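Local atomic coordinates of phosphate-specific transport system accessory protein PhoU homolog (Pseudomonas aeruginosa, PDB entry 4Q25), a protein that probably takes part in regulating phosphate uptake, as a homodimeric, all-helical accessory protein of the phosphate-specific transport system. Residues H132-E143 against V159-Y170. Numbering follows the deposited sequence.
Sequences HIGSQVQKMVQE and VAQYDKTVDREY
Q136 and E169 both turn CG away from their own carbonyl carbon (chi1 -77° and -70°) and stay extended beyond it, a shape that carries amide and carboxylate toward each other from opposite directions. They join an antiparallel helix pair of the PhoU helical bundle, in which helices 127-149 and 153-183 follow one another in the chain and the axes of the two short segments approach to 10.2 Å. Amide and carboxylate lie nearly coplanar, and Q136 NE2 donates to E169 OE1 in a hydrogen bond whose modelled length is doubtfully short. The other carboxylate oxygen is taken by H132, whose NE2 reaches E169 OE2 at 2.7 Å; the bond is bent, and the donor stands above the carboxylate plane. E169 thus faces two donors one helical turn apart, H132 at OE2 and Q136 at OE1. On its other atom the Q136 amide is gripped by Y162, whose OH donates to OE1 at 2.9 Å across nearly perpendicular amide and ring planes, a pairing consistent with the modelled amide orientation, although the NE2 distance is too short to be trusted.

Beneath this polar row the contact becomes apolar. M140 enters as a knob into the hole formed by V159, Y162, D163 and V166, its SD 4.0 Å from V166 CG2, while V137 CG2 meets V166 CG1. Helix 188-220 packs against this side through I204 and A208, and its R209 forms a salt bridge with D163. A bend at chi3 (67°) ends the M140 chain with CE 3.6 Å from V159 O and 3.8 Å from D163 CB.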
loop_
_atom_site.group_PDB
_atom_site.type_symbol
_atom_site.label_atom_id
_atom_site.label_comp_id
_atom_site.label_asym_id
_atom_site.label_seq_id
_atom_site.Cartn_x
_atom_site.Cartn_y
_atom_site.Cartn_z
ATOM N N HIS A 132 11.120 -15.862 10.756
ATOM C CA HIS A 132 12.172 -15.836 9.762
ATOM C C HIS A 132 12.015 -14.716 8.737
ATOM O O HIS A 132 12.955 -13.955 8.484
ATOM C CB HIS A 132 12.223 -17.179 9.047
ATOM C CG HIS A 132 13.204 -17.218 7.929
ATOM N ND1 HIS A 132 14.510 -16.806 8.085
ATOM C CD2 HIS A 132 13.080 -17.613 6.639
ATOM C CE1 HIS A 132 15.150 -16.945 6.938
ATOM N NE2 HIS A 132 14.304 -17.419 6.042
ATOM N N ILE A 133 10.837 -14.625 8.139
ATOM C CA ILE A 133 10.541 -13.566 7.174
ATOM C C ILE A 133 10.558 -12.194 7.854
ATOM O O ILE A 133 11.105 -11.216 7.334
ATOM C CB ILE A 133 9.212 -13.872 6.467
ATOM C CG1 ILE A 133 9.398 -15.104 5.596
ATOM C CG2 ILE A 133 8.737 -12.687 5.655
ATOM C CD1 ILE A 133 8.192 -15.543 4.819
ATOM N N GLY A 134 10.024 -12.133 9.065
ATOM C CA GLY A 134 9.985 -10.881 9.805
ATOM C C GLY A 134 11.355 -10.313 10.130
ATOM O O GLY A 134 11.566 -9.084 10.126
ATOM N N SER A 135 12.295 -11.190 10.459
ATOM C CA SER A 135 13.611 -10.714 10.868
ATOM C C SER A 135 14.385 -10.256 9.642
ATOM O O SER A 135 15.153 -9.310 9.702
ATOM C CB SER A 135 14.390 -11.779 11.637
ATOM O OG SER A 135 14.531 -12.915 10.834
ATOM N N GLN A 136 14.150 -10.922 8.530
ATOM C CA GLN A 136 14.769 -10.543 7.278
ATOM C C GLN A 136 14.286 -9.186 6.790
ATOM O O GLN A 136 15.064 -8.304 6.456
ATOM C CB GLN A 136 14.453 -11.577 6.237
ATOM C CG GLN A 136 15.282 -12.850 6.376
ATOM C CD GLN A 136 14.797 -13.938 5.449
ATOM O OE1 GLN A 136 15.590 -14.629 4.840
ATOM N NE2 GLN A 136 13.494 -14.079 5.318
ATOM N N VAL A 137 12.978 -9.029 6.785
ATOM C CA VAL A 137 12.332 -7.832 6.275
ATOM C C VAL A 137 12.620 -6.622 7.187
ATOM O O VAL A 137 12.736 -5.498 6.731
ATOM C CB VAL A 137 10.844 -8.177 6.145
ATOM C CG1 VAL A 137 10.002 -6.990 5.735
ATOM C CG2 VAL A 137 10.624 -9.486 5.387
ATOM N N GLN A 138 12.768 -6.865 8.477
ATOM C CA GLN A 138 13.214 -5.836 9.390
ATOM C C GLN A 138 14.644 -5.439 9.040
ATOM O O GLN A 138 14.974 -4.253 9.107
ATOM C CB GLN A 138 13.148 -6.321 10.827
ATOM C CG GLN A 138 13.556 -5.282 11.892
ATOM C CD GLN A 138 13.409 -5.842 13.300
ATOM O OE1 GLN A 138 12.452 -6.552 13.589
ATOM N NE2 GLN A 138 14.374 -5.561 14.179
ATOM N N LYS A 139 15.481 -6.421 8.679
ATOM C CA LYS A 139 16.852 -6.143 8.256
ATOM C C LYS A 139 16.872 -5.300 6.990
ATOM O O LYS A 139 17.530 -4.292 6.936
ATOM C CB LYS A 139 17.707 -7.406 8.055
ATOM C CG LYS A 139 19.210 -7.074 8.132
ATOM C CD LYS A 139 20.133 -8.262 7.874
ATOM C CE LYS A 139 21.595 -7.951 8.262
ATOM N NZ LYS A 139 22.382 -9.154 8.704
ATOM N N MET A 140 16.129 -5.718 5.991
ATOM C CA MET A 140 15.916 -4.911 4.783
ATOM C C MET A 140 15.560 -3.455 5.088
ATOM O O MET A 140 16.046 -2.558 4.409
ATOM C CB MET A 140 14.826 -5.516 3.919
ATOM C CG MET A 140 15.231 -6.831 3.282
ATOM S SD MET A 140 13.927 -7.573 2.313
ATOM C CE MET A 140 13.780 -6.419 0.969
ATOM N N VAL A 141 14.743 -3.214 6.109
ATOM C CA VAL A 141 14.400 -1.849 6.484
ATOM C C VAL A 141 15.601 -1.101 7.061
ATOM O O VAL A 141 15.890 -0.011 6.592
ATOM C CB VAL A 141 13.223 -1.790 7.482
ATOM C CG1 VAL A 141 13.071 -0.395 8.078
ATOM C CG2 VAL A 141 11.941 -2.185 6.798
ATOM N N GLN A 142 16.278 -1.672 8.067
ATOM C CA GLN A 142 17.531 -1.112 8.617
ATOM C C GLN A 142 18.505 -0.761 7.489
ATOM O O GLN A 142 19.046 0.325 7.451
ATOM C CB GLN A 142 18.295 -2.068 9.541
ATOM C CG GLN A 142 17.509 -2.937 10.517
ATOM C CD GLN A 142 18.423 -3.852 11.357
ATOM O OE1 GLN A 142 19.634 -3.584 11.476
ATOM N NE2 GLN A 142 17.851 -4.946 11.934
ATOM N N GLU A 143 18.692 -1.686 6.562
ATOM C CA GLU A 143 19.701 -1.549 5.519
ATOM C C GLU A 143 19.342 -0.442 4.535
ATOM O O GLU A 143 20.195 0.382 4.181
ATOM C CB GLU A 143 19.937 -2.889 4.786
ATOM C CG GLU A 143 20.755 -3.888 5.624
ATOM C CD GLU A 143 21.015 -5.224 4.935
ATOM O OE1 GLU A 143 20.166 -5.733 4.191
ATOM O OE2 GLU A 143 22.079 -5.800 5.160
ATOM N N VAL A 159 19.753 -4.963 -0.941
ATOM C CA VAL A 159 18.413 -4.891 -0.356
ATOM C C VAL A 159 17.361 -5.197 -1.407
ATOM O O VAL A 159 16.588 -6.182 -1.302
ATOM C CB VAL A 159 18.137 -3.522 0.261
ATOM C CG1 VAL A 159 16.670 -3.391 0.641
ATOM C CG2 VAL A 159 19.018 -3.312 1.483
ATOM N N ALA A 160 17.344 -4.380 -2.444
ATOM C CA ALA A 160 16.384 -4.571 -3.528
ATOM C C ALA A 160 16.428 -5.981 -4.102
ATOM O O ALA A 160 15.390 -6.563 -4.435
ATOM C CB ALA A 160 16.629 -3.545 -4.630
ATOM N N GLN A 161 17.627 -6.539 -4.218
ATOM C CA GLN A 161 17.782 -7.895 -4.736
ATOM C C GLN A 161 17.292 -8.937 -3.753
ATOM O O GLN A 161 16.792 -9.980 -4.155
ATOM C CB GLN A 161 19.252 -8.184 -5.047
ATOM C CG GLN A 161 19.778 -7.525 -6.312
ATOM C CD GLN A 161 21.303 -7.547 -6.375
ATOM O OE1 GLN A 161 21.976 -7.802 -5.369
ATOM N NE2 GLN A 161 21.858 -7.261 -7.558
ATOM N N TYR A 162 17.453 -8.678 -2.460
ATOM C CA TYR A 162 17.037 -9.655 -1.458
ATOM C C TYR A 162 15.517 -9.802 -1.363
ATOM O O TYR A 162 15.037 -10.766 -0.773
ATOM C CB TYR A 162 17.582 -9.302 -0.088
ATOM C CG TYR A 162 17.657 -10.500 0.836
ATOM C CD1 TYR A 162 18.652 -11.471 0.666
ATOM C CD2 TYR A 162 16.746 -10.665 1.879
ATOM C CE1 TYR A 162 18.725 -12.572 1.497
ATOM C CE2 TYR A 162 16.821 -11.762 2.722
ATOM C CZ TYR A 162 17.815 -12.709 2.532
ATOM O OH TYR A 162 17.903 -13.792 3.378
ATOM N N ASP A 163 14.780 -8.844 -1.935
ATOM C CA ASP A 163 13.337 -8.867 -1.909
ATOM C C ASP A 163 12.823 -10.036 -2.692
ATOM O O ASP A 163 11.785 -10.574 -2.367
ATOM C CB ASP A 163 12.733 -7.577 -2.468
ATOM C CG ASP A 163 11.255 -7.440 -2.133
ATOM O OD1 ASP A 163 10.882 -7.813 -1.018
ATOM O OD2 ASP A 163 10.469 -6.957 -2.960
ATOM N N LYS A 164 13.564 -10.434 -3.719
ATOM C CA LYS A 164 13.204 -11.609 -4.508
ATOM C C LYS A 164 13.129 -12.840 -3.625
ATOM O O LYS A 164 12.201 -13.652 -3.743
ATOM C CB LYS A 164 14.218 -11.855 -5.633
ATOM C CG LYS A 164 13.887 -11.097 -6.903
ATOM C CD LYS A 164 12.724 -11.765 -7.634
ATOM C CE LYS A 164 12.331 -11.051 -8.924
ATOM N NZ LYS A 164 13.451 -10.970 -9.904
ATOM N N THR A 165 14.104 -12.984 -2.736
ATOM C CA THR A 165 14.182 -14.216 -1.966
ATOM C C THR A 165 13.101 -14.178 -0.886
ATOM O O THR A 165 12.556 -15.203 -0.529
ATOM C CB THR A 165 15.578 -14.535 -1.405
ATOM O OG1 THR A 165 16.011 -13.476 -0.560
ATOM C CG2 THR A 165 16.596 -14.773 -2.503
ATOM N N VAL A 166 12.738 -12.985 -0.421
ATOM C CA VAL A 166 11.686 -12.865 0.565
ATOM C C VAL A 166 10.339 -13.231 -0.059
ATOM O O VAL A 166 9.605 -14.047 0.505
ATOM C CB VAL A 166 11.662 -11.477 1.224
ATOM C CG1 VAL A 166 10.298 -11.192 1.792
ATOM C CG2 VAL A 166 12.702 -11.383 2.321
ATOM N N ASP A 167 10.014 -12.659 -1.218
ATOM C CA ASP A 167 8.751 -13.005 -1.886
ATOM C C ASP A 167 8.698 -14.510 -2.181
ATOM O O ASP A 167 7.632 -15.124 -2.146
ATOM C CB ASP A 167 8.538 -12.189 -3.170
ATOM C CG ASP A 167 8.517 -10.662 -2.922
ATOM O OD1 ASP A 167 8.259 -10.211 -1.781
ATOM O OD2 ASP A 167 8.771 -9.882 -3.872
ATOM N N ARG A 168 9.859 -15.092 -2.453
ATOM C CA ARG A 168 9.971 -16.518 -2.716
ATOM C C ARG A 168 9.642 -17.335 -1.463
ATOM O O ARG A 168 8.864 -18.292 -1.515
ATOM C CB ARG A 168 11.388 -16.867 -3.194
ATOM C CG ARG A 168 11.453 -18.176 -3.939
ATOM C CD ARG A 168 12.867 -18.753 -4.012
ATOM N NE ARG A 168 12.819 -20.178 -4.365
ATOM C CZ ARG A 168 13.884 -20.941 -4.601
ATOM N NH1 ARG A 168 15.108 -20.438 -4.527
ATOM N NH2 ARG A 168 13.718 -22.222 -4.909
ATOM N N GLU A 169 10.248 -16.966 -0.345
ATOM C CA GLU A 169 9.920 -17.561 0.946
ATOM C C GLU A 169 8.426 -17.439 1.319
ATOM O O GLU A 169 7.830 -18.359 1.885
ATOM C CB GLU A 169 10.734 -16.876 2.031
ATOM C CG GLU A 169 12.213 -17.187 1.991
ATOM C CD GLU A 169 12.958 -16.448 3.044
ATOM O OE1 GLU A 169 12.468 -15.393 3.537
ATOM O OE2 GLU A 169 14.041 -16.926 3.403
ATOM N N TYR A 170 7.830 -16.299 1.004
ATOM C CA TYR A 170 6.431 -16.092 1.262
ATOM C C TYR A 170 5.580 -17.116 0.482
ATOM O O TYR A 170 4.683 -17.739 1.051
ATOM C CB TYR A 170 5.998 -14.655 0.938
ATOM C CG TYR A 170 4.492 -14.508 0.910
ATOM C CD1 TYR A 170 3.767 -14.413 2.087
ATOM C CD2 TYR A 170 3.786 -14.536 -0.296
ATOM C CE1 TYR A 170 2.382 -14.337 2.077
ATOM C CE2 TYR A 170 2.407 -14.442 -0.328
ATOM C CZ TYR A 170 1.705 -14.341 0.865
ATOM O OH TYR A 170 0.338 -14.252 0.859
#